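Local coordinates for protein molybdopterin converting factor, subunit 1 (Pyrococcus furiosus, PDB 1VJK) that probably serves as the small, MoaD-like sulfur-carrier subunit of molybdopterin synthase, a ubiquitin-like protein of molybdenum cofactor biosynthesis, at residues A37-L42 / V77-E82; A71-Y76 / G86-V91; R21-V26 / E51-E56. All coordinates share one frame; numbering follows the deposited sequence.

Interaction 1. Residues A37-L42 / V77-E82; sequences ARVRDL and VSWDEE
R40 and D80 lock the first turn of a helix onto the beta turn of S78-E81, and R40 can be followed outward atom by atom. Its CB lies 3.5 Å from the carbonyl O of W79, the same oxygen that accepts a hydrogen bond from R40 N (2.9 Å) on a lone pair. CG, placed between backbone N and carbonyl carbon (chi1 67°), stays close to that oxygen; a bend at chi3 then turns NE and the guanidinium back to the carboxylate of D80. The grip is side-on: NE binds D80 OD1 at 2.8 Å and NH2 binds D80 OD2 at 2.8 Å, the second bond almost straight at 175°. NH1, on the remaining side, comes within 3.8 Å of W79 CE3, and W79 CB rests against one face of the guanidinium near its rim. R38 reaches the same carboxylate with an extended chain, NH1 to D80 OD1 at 2.9 Å. The two arginines approach OD1 from opposite faces of the carboxylate plane, so one oxygen serves both, and the two positive charges probably help to keep D80 ionised. At the foot of the helix R38 is the N-cap residue, its N bonded to the carboxylate of D41, while V39 N binds E81 O. Beneath this charged surface V39 CG2 meets V77 CG2 at 3.8 Å. Both valines continue onto I70 and V72 of strand 69-72, and A37 is backbone-bonded to L83, which fastens the start of helix 39-49 to the loop between strands 69-72 and 88-92.

Interaction 2. Residues A71-Y76 / G86-V91; sequences AVNGRY and GDVVGV
An antiparallel strand pair joins A71 and V72, at the end of an outermost strand, to V89 and G90 of strand 88-92. A71 and G90 form the hydrogen-bonded pair: G90 N gives to A71 O at 2.9 Å, and A71 N gives to G90 O at 3.2 Å. V72 and V89 are the non-hydrogen-bonded pair beside it, their side chains lying alongside one another and pointing the same way, with CG2 of V72 4.1 Å from CG2 of V89. In the beta-grasp fold of ubiquitin-like proteins a mixed sheet carries a helix across one face, and here these two valines are on that face, V89 packing on L42 of helix 39-49 and V72 facing the same helix. Past V72 the chain reverses in a type I' turn, V72-R75, and N73 keeps hold of the neighbouring strand through both backbone and side chain. N73 N donates to V88 O in a nearly straight bond of 2.8 Å. With CG beside its own backbone N (chi1 -58°), the amide is turned back to V88: OD1 takes V88 N at 2.9 Å, the donor tilted out of the carbonyl plane, and ND2 gives to D87 OD1 at 2.9 Å from above the carboxylate. Amide and carboxylate planes stand 74° apart. The other oxygen, D87 OD2, accepts from K84 N and also lies 3.7 Å from V72 CG1. A water accepts from G74 N and donates to V88 O, bridging the turn to the strand.

Interaction 3. Residues R21-V26 / E51-E56; sequences RQLAGV and EKFKEE
Apolar packing of L23 on F53 joins the last turn of helix 19-24 to the 3-10 turn 51-53, which lies beyond the end of helix 39-49. L23 fills the angle between three residues of the second segment. Its CB sits 3.7 Å from F53 CE2, and CD1 lies over one face of the ring. With CG beside the backbone N (chi1 -66°), the branch point faces the second segment and its two methyls go to different partners: CD2 runs 4.0 Å from CD of K52, on the aliphatic stretch of that lysine, while CD1 meets the bent arm of E56, touching CG and approaching OE2 at 3.6 Å. An alanine here would take both methyls away and would probably leave the aliphatic part of K52 and the arm of E56 without their apolar partner, and this side of the F53 ring less covered. A24 comes to the same ring, its CB 4.0 Å from CE2, with its CA at the ring edge. In this ubiquitin-like fold helix 39-49 lies across the sheet, and F53 extends the packing beyond the helix's end: its ring also touches I46 and K47 of that helix and F58 in the following loop. The polar link is indirect: one water receives a hydrogen bond from K52 N at 3.0 Å and donates to L23 O at 3.3 Å, tying the end of one short helix to the backbone of the turn. E56, whose chain L23 touches, sends OE1 to a salt bridge with R19 at the start of helix 19-24. That arginine probably also eases the nearness of D67, a second acid beside OE1.

In the fold
Interactions 1 and 2 adjoin: V39 and V77 of interaction 1 pack on V72 of interaction 2, and L42 touches V89, so helix 39-49 is held against the sheet from both contacts. Interaction 1 lies at the surface and relies on charge, a salt-bridge network above a small valine patch. Interaction 2 is partly buried and is chiefly strand pairing, with an asparagine adding side-chain bonds at its end. Interaction 3, across the chain's centre from both, is likewise partly buried but apolar apart from a bridging water; it does not touch interaction 1, about 8 Å away at the nearest atoms, but meets interaction 2 where F53 reaches V91.

Interaction 1. Residues A37-L42 / V77-E82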
loop_
_atom_site.group_PDB
_atom_site.type_symbol
_atom_site.label_atom_id
_atom_site.label_comp_id
_atom_site.label_asym_id
_atom_site.label_seq_id
_atom_site.Cartn_x
_atom_site.Cartn_y
_atom_site.Cartn_z
ATOM N N ALA A 37 -0.271 -11.962 6.433
ATOM C CA ALA A 37 0.085 -10.568 6.238
ATOM C C ALA A 37 -1.097 -9.655 6.356
ATOM O O ALA A 37 -2.204 -9.957 5.881
ATOM C CB ALA A 37 0.750 -10.371 4.858
ATOM N N ARG A 38 -0.829 -8.503 6.969
ATOM C CA ARG A 38 -1.810 -7.453 7.160
ATOM C C ARG A 38 -1.436 -6.216 6.348
ATOM O O ARG A 38 -0.295 -6.065 5.883
ATOM C CB ARG A 38 -1.865 -7.065 8.630
ATOM C CG ARG A 38 -2.353 -8.167 9.525
ATOM C CD ARG A 38 -2.310 -7.765 10.979
ATOM N NE ARG A 38 -2.587 -8.918 11.823
ATOM C CZ ARG A 38 -2.760 -8.843 13.132
ATOM N NH1 ARG A 38 -2.662 -7.649 13.715
ATOM N NH2 ARG A 38 -3.005 -9.940 13.834
ATOM N N VAL A 39 -2.370 -5.283 6.203
ATOM C CA VAL A 39 -2.079 -4.016 5.530
ATOM C C VAL A 39 -0.799 -3.352 6.074
ATOM O O VAL A 39 0.063 -2.891 5.293
ATOM C CB VAL A 39 -3.300 -3.073 5.594
ATOM C CG1 VAL A 39 -2.944 -1.623 5.249
ATOM C CG2 VAL A 39 -4.408 -3.596 4.682
ATOM N N ARG A 40 -0.632 -3.325 7.403
ATOM C CA ARG A 40 0.571 -2.695 7.951
ATOM C C ARG A 40 1.874 -3.382 7.468
ATOM O O ARG A 40 2.907 -2.714 7.297
ATOM C CB ARG A 40 0.502 -2.625 9.487
ATOM C CG ARG A 40 0.546 -3.976 10.187
ATOM C CD ARG A 40 0.679 -3.824 11.700
ATOM N NE ARG A 40 -0.487 -3.182 12.353
ATOM C CZ ARG A 40 -0.529 -1.929 12.781
ATOM N NH1 ARG A 40 0.502 -1.091 12.627
ATOM N NH2 ARG A 40 -1.635 -1.507 13.405
ATOM N N ASP A 41 1.822 -4.703 7.256
ATOM C CA ASP A 41 3.017 -5.435 6.780
ATOM C C ASP A 41 3.304 -5.065 5.356
ATOM O O ASP A 41 4.475 -4.925 4.979
ATOM C CB ASP A 41 2.833 -6.945 6.901
ATOM C CG ASP A 41 2.418 -7.378 8.308
ATOM O OD1 ASP A 41 3.017 -6.938 9.300
ATOM O OD2 ASP A 41 1.485 -8.192 8.454
ATOM N N LEU A 42 2.262 -4.885 4.562
ATOM C CA LEU A 42 2.451 -4.443 3.180
ATOM C C LEU A 42 3.069 -3.042 3.118
ATOM O O LEU A 42 4.002 -2.814 2.326
ATOM C CB LEU A 42 1.114 -4.464 2.444
ATOM C CG LEU A 42 1.134 -3.870 1.035
ATOM C CD1 LEU A 42 2.139 -4.637 0.097
ATOM C CD2 LEU A 42 -0.286 -3.840 0.464
ATOM N N VAL A 77 -9.645 0.470 4.694
ATOM C CA VAL A 77 -9.576 -0.576 5.715
ATOM C C VAL A 77 -8.585 -0.194 6.810
ATOM O O VAL A 77 -7.824 0.777 6.683
ATOM C CB VAL A 77 -9.147 -1.943 5.128
ATOM C CG1 VAL A 77 -10.169 -2.484 4.129
ATOM C CG2 VAL A 77 -7.774 -1.821 4.491
ATOM N N SER A 78 -8.590 -0.983 7.888
ATOM C CA SER A 78 -7.667 -0.747 8.980
ATOM C C SER A 78 -6.264 -1.284 8.651
ATOM O O SER A 78 -6.084 -2.097 7.724
ATOM C CB SER A 78 -8.192 -1.392 10.247
ATOM O OG SER A 78 -7.823 -2.736 10.294
ATOM N N TRP A 79 -5.275 -0.842 9.421
ATOM C CA TRP A 79 -3.921 -1.366 9.222
ATOM C C TRP A 79 -3.799 -2.829 9.595
ATOM O O TRP A 79 -2.883 -3.502 9.161
ATOM C CB TRP A 79 -2.881 -0.569 9.996
ATOM C CG TRP A 79 -2.506 0.759 9.355
ATOM C CD1 TRP A 79 -2.826 1.178 8.092
ATOM C CD2 TRP A 79 -1.743 1.815 9.944
ATOM N NE1 TRP A 79 -2.301 2.431 7.859
ATOM C CE2 TRP A 79 -1.633 2.847 8.980
ATOM C CE3 TRP A 79 -1.136 2.000 11.194
ATOM C CZ2 TRP A 79 -0.946 4.043 9.230
ATOM C CZ3 TRP A 79 -0.449 3.201 11.441
ATOM C CH2 TRP A 79 -0.366 4.201 10.461
ATOM N N ASP A 80 -4.722 -3.342 10.397
ATOM C CA ASP A 80 -4.654 -4.735 10.794
ATOM C C ASP A 80 -5.522 -5.649 9.960
ATOM O O ASP A 80 -5.600 -6.846 10.215
ATOM C CB ASP A 80 -4.873 -4.890 12.295
ATOM C CG ASP A 80 -3.756 -4.277 13.054
ATOM O OD1 ASP A 80 -2.633 -4.846 12.967
ATOM O OD2 ASP A 80 -3.885 -3.199 13.685
ATOM N N GLU A 81 -6.087 -5.089 8.880
ATOM C CA GLU A 81 -6.871 -5.882 7.940
ATOM C C GLU A 81 -5.980 -6.944 7.311
ATOM O O GLU A 81 -4.883 -6.626 6.820
ATOM C CB GLU A 81 -7.454 -4.958 6.868
ATOM C CG GLU A 81 -8.307 -5.661 5.835
ATOM C CD GLU A 81 -9.729 -5.943 6.291
ATOM O OE1 GLU A 81 -10.128 -5.524 7.413
ATOM O OE2 GLU A 81 -10.453 -6.611 5.515
ATOM N N GLU A 82 -6.449 -8.183 7.319
ATOM C CA GLU A 82 -5.696 -9.293 6.773
ATOM C C GLU A 82 -5.826 -9.302 5.250
ATOM O O GLU A 82 -6.935 -9.228 4.714
ATOM C CB GLU A 82 -6.106 -10.621 7.458
ATOM C CG GLU A 82 -5.646 -10.601 8.941
ATOM C CD GLU A 82 -6.411 -11.501 9.913
ATOM O OE1 GLU A 82 -7.014 -12.502 9.466
ATOM O OE2 GLU A 82 -6.375 -11.205 11.154
HETATM O O HOH W 1 -4.708 -12.379 13.054
#

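Interaction 2. Residues A71-Y76 / G86-V91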
loop_
_atom_site.group_PDB
_atom_site.type_symbol
_atom_site.label_atom_id
_atom_site.label_comp_id
_atom_site.label_asym_id
_atom_site.label_seq_id
_atom_site.Cartn_x
_atom_site.Cartn_y
_atom_site.Cartn_z
ATOM N N ALA A 71 -6.206 1.675 -0.329
ATOM C CA ALA A 71 -7.491 1.004 -0.396
ATOM C C ALA A 71 -7.254 -0.406 -0.843
ATOM O O ALA A 71 -6.369 -0.687 -1.674
ATOM C CB ALA A 71 -8.456 1.720 -1.356
ATOM N N VAL A 72 -8.015 -1.330 -0.281
ATOM C CA VAL A 72 -7.944 -2.733 -0.659
ATOM C C VAL A 72 -9.203 -3.116 -1.405
ATOM O O VAL A 72 -10.308 -3.030 -0.831
ATOM C CB VAL A 72 -7.774 -3.650 0.561
ATOM C CG1 VAL A 72 -7.752 -5.130 0.110
ATOM C CG2 VAL A 72 -6.494 -3.290 1.332
ATOM N N ASN A 73 -9.057 -3.530 -2.663
ATOM C CA ASN A 73 -10.199 -3.799 -3.546
ATOM C C ASN A 73 -11.237 -2.669 -3.485
ATOM O O ASN A 73 -12.458 -2.911 -3.419
ATOM C CB ASN A 73 -10.825 -5.153 -3.198
ATOM C CG ASN A 73 -9.833 -6.266 -3.297
ATOM O OD1 ASN A 73 -9.003 -6.271 -4.213
ATOM N ND2 ASN A 73 -9.882 -7.197 -2.370
ATOM N N GLY A 74 -10.746 -1.437 -3.512
ATOM C CA GLY A 74 -11.608 -0.276 -3.581
ATOM C C GLY A 74 -12.167 0.184 -2.259
ATOM O O GLY A 74 -13.030 1.060 -2.269
ATOM N N ARG A 75 -11.698 -0.371 -1.136
ATOM C CA ARG A 75 -12.262 -0.037 0.178
ATOM C C ARG A 75 -11.217 0.467 1.153
ATOM O O ARG A 75 -10.099 -0.058 1.187
ATOM C CB ARG A 75 -12.951 -1.263 0.788
ATOM C CG ARG A 75 -14.102 -1.835 -0.007
ATOM C CD ARG A 75 -14.524 -3.232 0.461
ATOM N NE ARG A 75 -15.118 -3.204 1.807
ATOM C CZ ARG A 75 -14.501 -3.587 2.936
ATOM N NH1 ARG A 75 -13.257 -4.050 2.917
ATOM N NH2 ARG A 75 -15.141 -3.507 4.095
ATOM N N TYR A 76 -11.541 1.479 1.941
ATOM C CA TYR A 76 -10.681 1.877 3.040
ATOM C C TYR A 76 -10.794 0.818 4.126
ATOM O O TYR A 76 -11.908 0.316 4.436
ATOM C CB TYR A 76 -11.093 3.255 3.601
ATOM C CG TYR A 76 -10.878 4.405 2.642
ATOM C CD1 TYR A 76 -9.585 4.793 2.259
ATOM C CD2 TYR A 76 -11.967 5.115 2.120
ATOM C CE1 TYR A 76 -9.381 5.850 1.377
ATOM C CE2 TYR A 76 -11.775 6.169 1.229
ATOM C CZ TYR A 76 -10.482 6.538 0.867
ATOM O OH TYR A 76 -10.293 7.586 -0.020
ATOM N N GLY A 86 -4.456 -12.256 -4.177
ATOM C CA GLY A 86 -5.123 -11.606 -5.279
ATOM C C GLY A 86 -5.685 -10.219 -4.957
ATOM O O GLY A 86 -6.165 -9.536 -5.851
ATOM N N ASP A 87 -5.593 -9.775 -3.703
ATOM C CA ASP A 87 -6.109 -8.440 -3.373
ATOM C C ASP A 87 -5.384 -7.375 -4.180
ATOM O O ASP A 87 -4.172 -7.510 -4.462
ATOM C CB ASP A 87 -5.851 -8.103 -1.895
ATOM C CG ASP A 87 -6.880 -8.661 -0.948
ATOM O OD1 ASP A 87 -7.988 -9.100 -1.378
ATOM O OD2 ASP A 87 -6.666 -8.676 0.290
ATOM N N VAL A 88 -6.093 -6.309 -4.514
ATOM C CA VAL A 88 -5.526 -5.170 -5.228
ATOM C C VAL A 88 -5.465 -3.990 -4.278
ATOM O O VAL A 88 -6.478 -3.586 -3.712
ATOM C CB VAL A 88 -6.369 -4.793 -6.464
ATOM C CG1 VAL A 88 -5.748 -3.589 -7.168
ATOM C CG2 VAL A 88 -6.438 -5.980 -7.446
ATOM N N VAL A 89 -4.278 -3.440 -4.066
ATOM C CA VAL A 89 -4.096 -2.368 -3.103
ATOM C C VAL A 89 -3.661 -1.102 -3.799
ATOM O O VAL A 89 -2.588 -1.080 -4.421
ATOM C CB VAL A 89 -3.084 -2.777 -2.004
ATOM C CG1 VAL A 89 -2.971 -1.688 -0.958
ATOM C CG2 VAL A 89 -3.508 -4.072 -1.335
ATOM N N GLY A 90 -4.462 -0.042 -3.718
ATOM C CA GLY A 90 -4.092 1.238 -4.286
ATOM C C GLY A 90 -3.309 2.042 -3.259
ATOM O O GLY A 90 -3.574 1.973 -2.048
ATOM N N VAL A 91 -2.332 2.798 -3.771
ATOM C CA VAL A 91 -1.448 3.653 -2.984
ATOM C C VAL A 91 -1.488 5.021 -3.626
ATOM O O VAL A 91 -0.985 5.205 -4.738
ATOM C CB VAL A 91 -0.005 3.083 -2.972
ATOM C CG1 VAL A 91 0.940 4.020 -2.231
ATOM C CG2 VAL A 91 0.012 1.706 -2.296
HETATM O O HOH W 2 -7.977 -1.178 -4.477
#

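Interaction 3. Residues R21-V26 / E51-E56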
loop_
_atom_site.group_PDB
_atom_site.type_symbol
_atom_site.label_atom_id
_atom_site.label_comp_id
_atom_site.label_asym_id
_atom_site.label_seq_id
_atom_site.Cartn_x
_atom_site.Cartn_y
_atom_site.Cartn_z
ATOM N N ARG A 21 3.860 6.964 -8.263
ATOM C CA ARG A 21 4.394 6.226 -9.411
ATOM C C ARG A 21 5.866 6.547 -9.607
ATOM O O ARG A 21 6.637 5.661 -10.004
ATOM C CB ARG A 21 3.617 6.578 -10.685
ATOM C CG ARG A 21 2.202 6.077 -10.645
ATOM C CD ARG A 21 1.356 6.512 -11.824
ATOM N NE ARG A 21 0.195 5.633 -11.975
ATOM C CZ ARG A 21 -0.605 5.609 -13.037
ATOM N NH1 ARG A 21 -0.380 6.415 -14.074
ATOM N NH2 ARG A 21 -1.624 4.756 -13.069
ATOM N N GLN A 22 6.271 7.806 -9.382
ATOM C CA GLN A 22 7.678 8.142 -9.469
ATOM C C GLN A 22 8.467 7.637 -8.315
ATOM O O GLN A 22 9.592 7.206 -8.510
ATOM C CB GLN A 22 7.926 9.644 -9.608
ATOM C CG GLN A 22 7.707 10.195 -10.997
ATOM C CD GLN A 22 6.295 10.022 -11.463
ATOM O OE1 GLN A 22 5.365 10.631 -10.905
ATOM N NE2 GLN A 22 6.102 9.176 -12.476
ATOM N N LEU A 23 7.905 7.688 -7.103
ATOM C CA LEU A 23 8.639 7.162 -5.951
ATOM C C LEU A 23 8.865 5.657 -6.053
ATOM O O LEU A 23 9.922 5.161 -5.666
ATOM C CB LEU A 23 7.889 7.462 -4.651
ATOM C CG LEU A 23 7.735 8.910 -4.206
ATOM C CD1 LEU A 23 7.383 8.905 -2.698
ATOM C CD2 LEU A 23 8.955 9.794 -4.502
ATOM N N ALA A 24 7.857 4.920 -6.533
ATOM C CA ALA A 24 8.000 3.478 -6.683
ATOM C C ALA A 24 8.807 3.100 -7.919
ATOM O O ALA A 24 9.349 1.988 -7.995
ATOM C CB ALA A 24 6.620 2.769 -6.726
ATOM N N GLY A 25 8.850 3.997 -8.903
ATOM C CA GLY A 25 9.503 3.694 -10.180
ATOM C C GLY A 25 8.700 2.835 -11.145
ATOM O O GLY A 25 9.199 2.497 -12.231
ATOM N N VAL A 26 7.502 2.420 -10.747
ATOM C CA VAL A 26 6.568 1.605 -11.544
ATOM C C VAL A 26 5.151 2.047 -11.252
ATOM O O VAL A 26 4.856 2.610 -10.175
ATOM C CB VAL A 26 6.605 0.092 -11.209
ATOM C CG1 VAL A 26 7.720 -0.539 -11.871
ATOM C CG2 VAL A 26 6.647 -0.167 -9.681
ATOM N N GLU A 51 12.822 3.097 -0.777
ATOM C CA GLU A 51 13.195 3.866 0.413
ATOM C C GLU A 51 12.610 5.271 0.456
ATOM O O GLU A 51 12.469 5.828 1.541
ATOM C CB GLU A 51 14.708 3.914 0.582
ATOM C CG GLU A 51 15.455 4.627 -0.525
ATOM C CD GLU A 51 16.956 4.513 -0.375
ATOM O OE1 GLU A 51 17.404 4.002 0.669
ATOM O OE2 GLU A 51 17.677 4.938 -1.308
ATOM N N LYS A 52 12.254 5.831 -0.697
ATOM C CA LYS A 52 11.659 7.187 -0.702
ATOM C C LYS A 52 10.309 7.218 0.013
ATOM O O LYS A 52 9.850 8.293 0.427
ATOM C CB LYS A 52 11.546 7.748 -2.117
ATOM C CG LYS A 52 12.900 7.984 -2.768
ATOM C CD LYS A 52 12.769 8.733 -4.080
ATOM C CE LYS A 52 12.891 7.794 -5.288
ATOM N NZ LYS A 52 13.352 8.510 -6.541
ATOM N N PHE A 53 9.669 6.053 0.203
ATOM C CA PHE A 53 8.416 6.004 0.956
ATOM C C PHE A 53 8.605 6.048 2.472
ATOM O O PHE A 53 7.629 6.224 3.215
ATOM C CB PHE A 53 7.610 4.733 0.624
ATOM C CG PHE A 53 6.872 4.787 -0.678
ATOM C CD1 PHE A 53 5.572 5.285 -0.727
ATOM C CD2 PHE A 53 7.443 4.318 -1.832
ATOM C CE1 PHE A 53 4.875 5.322 -1.939
ATOM C CE2 PHE A 53 6.761 4.344 -3.038
ATOM C CZ PHE A 53 5.463 4.848 -3.088
ATOM N N LYS A 54 9.832 5.866 2.950
ATOM C CA LYS A 54 10.056 5.852 4.403
ATOM C C LYS A 54 9.637 7.178 5.035
ATOM O O LYS A 54 9.138 7.190 6.169
ATOM C CB LYS A 54 11.523 5.542 4.730
ATOM C CG LYS A 54 11.911 4.106 4.430
ATOM C CD LYS A 54 13.318 3.781 4.903
ATOM C CE LYS A 54 13.404 2.298 5.289
ATOM N N GLU A 55 9.817 8.264 4.281
ATOM C CA GLU A 55 9.596 9.645 4.735
ATOM C C GLU A 55 8.135 10.093 4.509
ATOM O O GLU A 55 7.741 11.207 4.910
ATOM C CB GLU A 55 10.560 10.583 3.986
ATOM C CG GLU A 55 12.069 10.380 4.242
ATOM C CD GLU A 55 12.617 8.969 3.938
ATOM O OE1 GLU A 55 12.354 8.391 2.820
ATOM O OE2 GLU A 55 13.340 8.434 4.828
ATOM N N GLU A 56 7.336 9.234 3.881
ATOM C CA GLU A 56 5.946 9.541 3.575
ATOM C C GLU A 56 5.047 8.992 4.670
ATOM O O GLU A 56 5.161 7.830 5.067
ATOM C CB GLU A 56 5.542 8.941 2.220
ATOM C CG GLU A 56 6.427 9.392 1.069
ATOM C CD GLU A 56 6.142 10.815 0.624
ATOM O OE1 GLU A 56 5.117 11.371 1.043
ATOM O OE2 GLU A 56 6.970 11.394 -0.130
HETATM O O HOH W 3 12.324 4.688 -3.468
#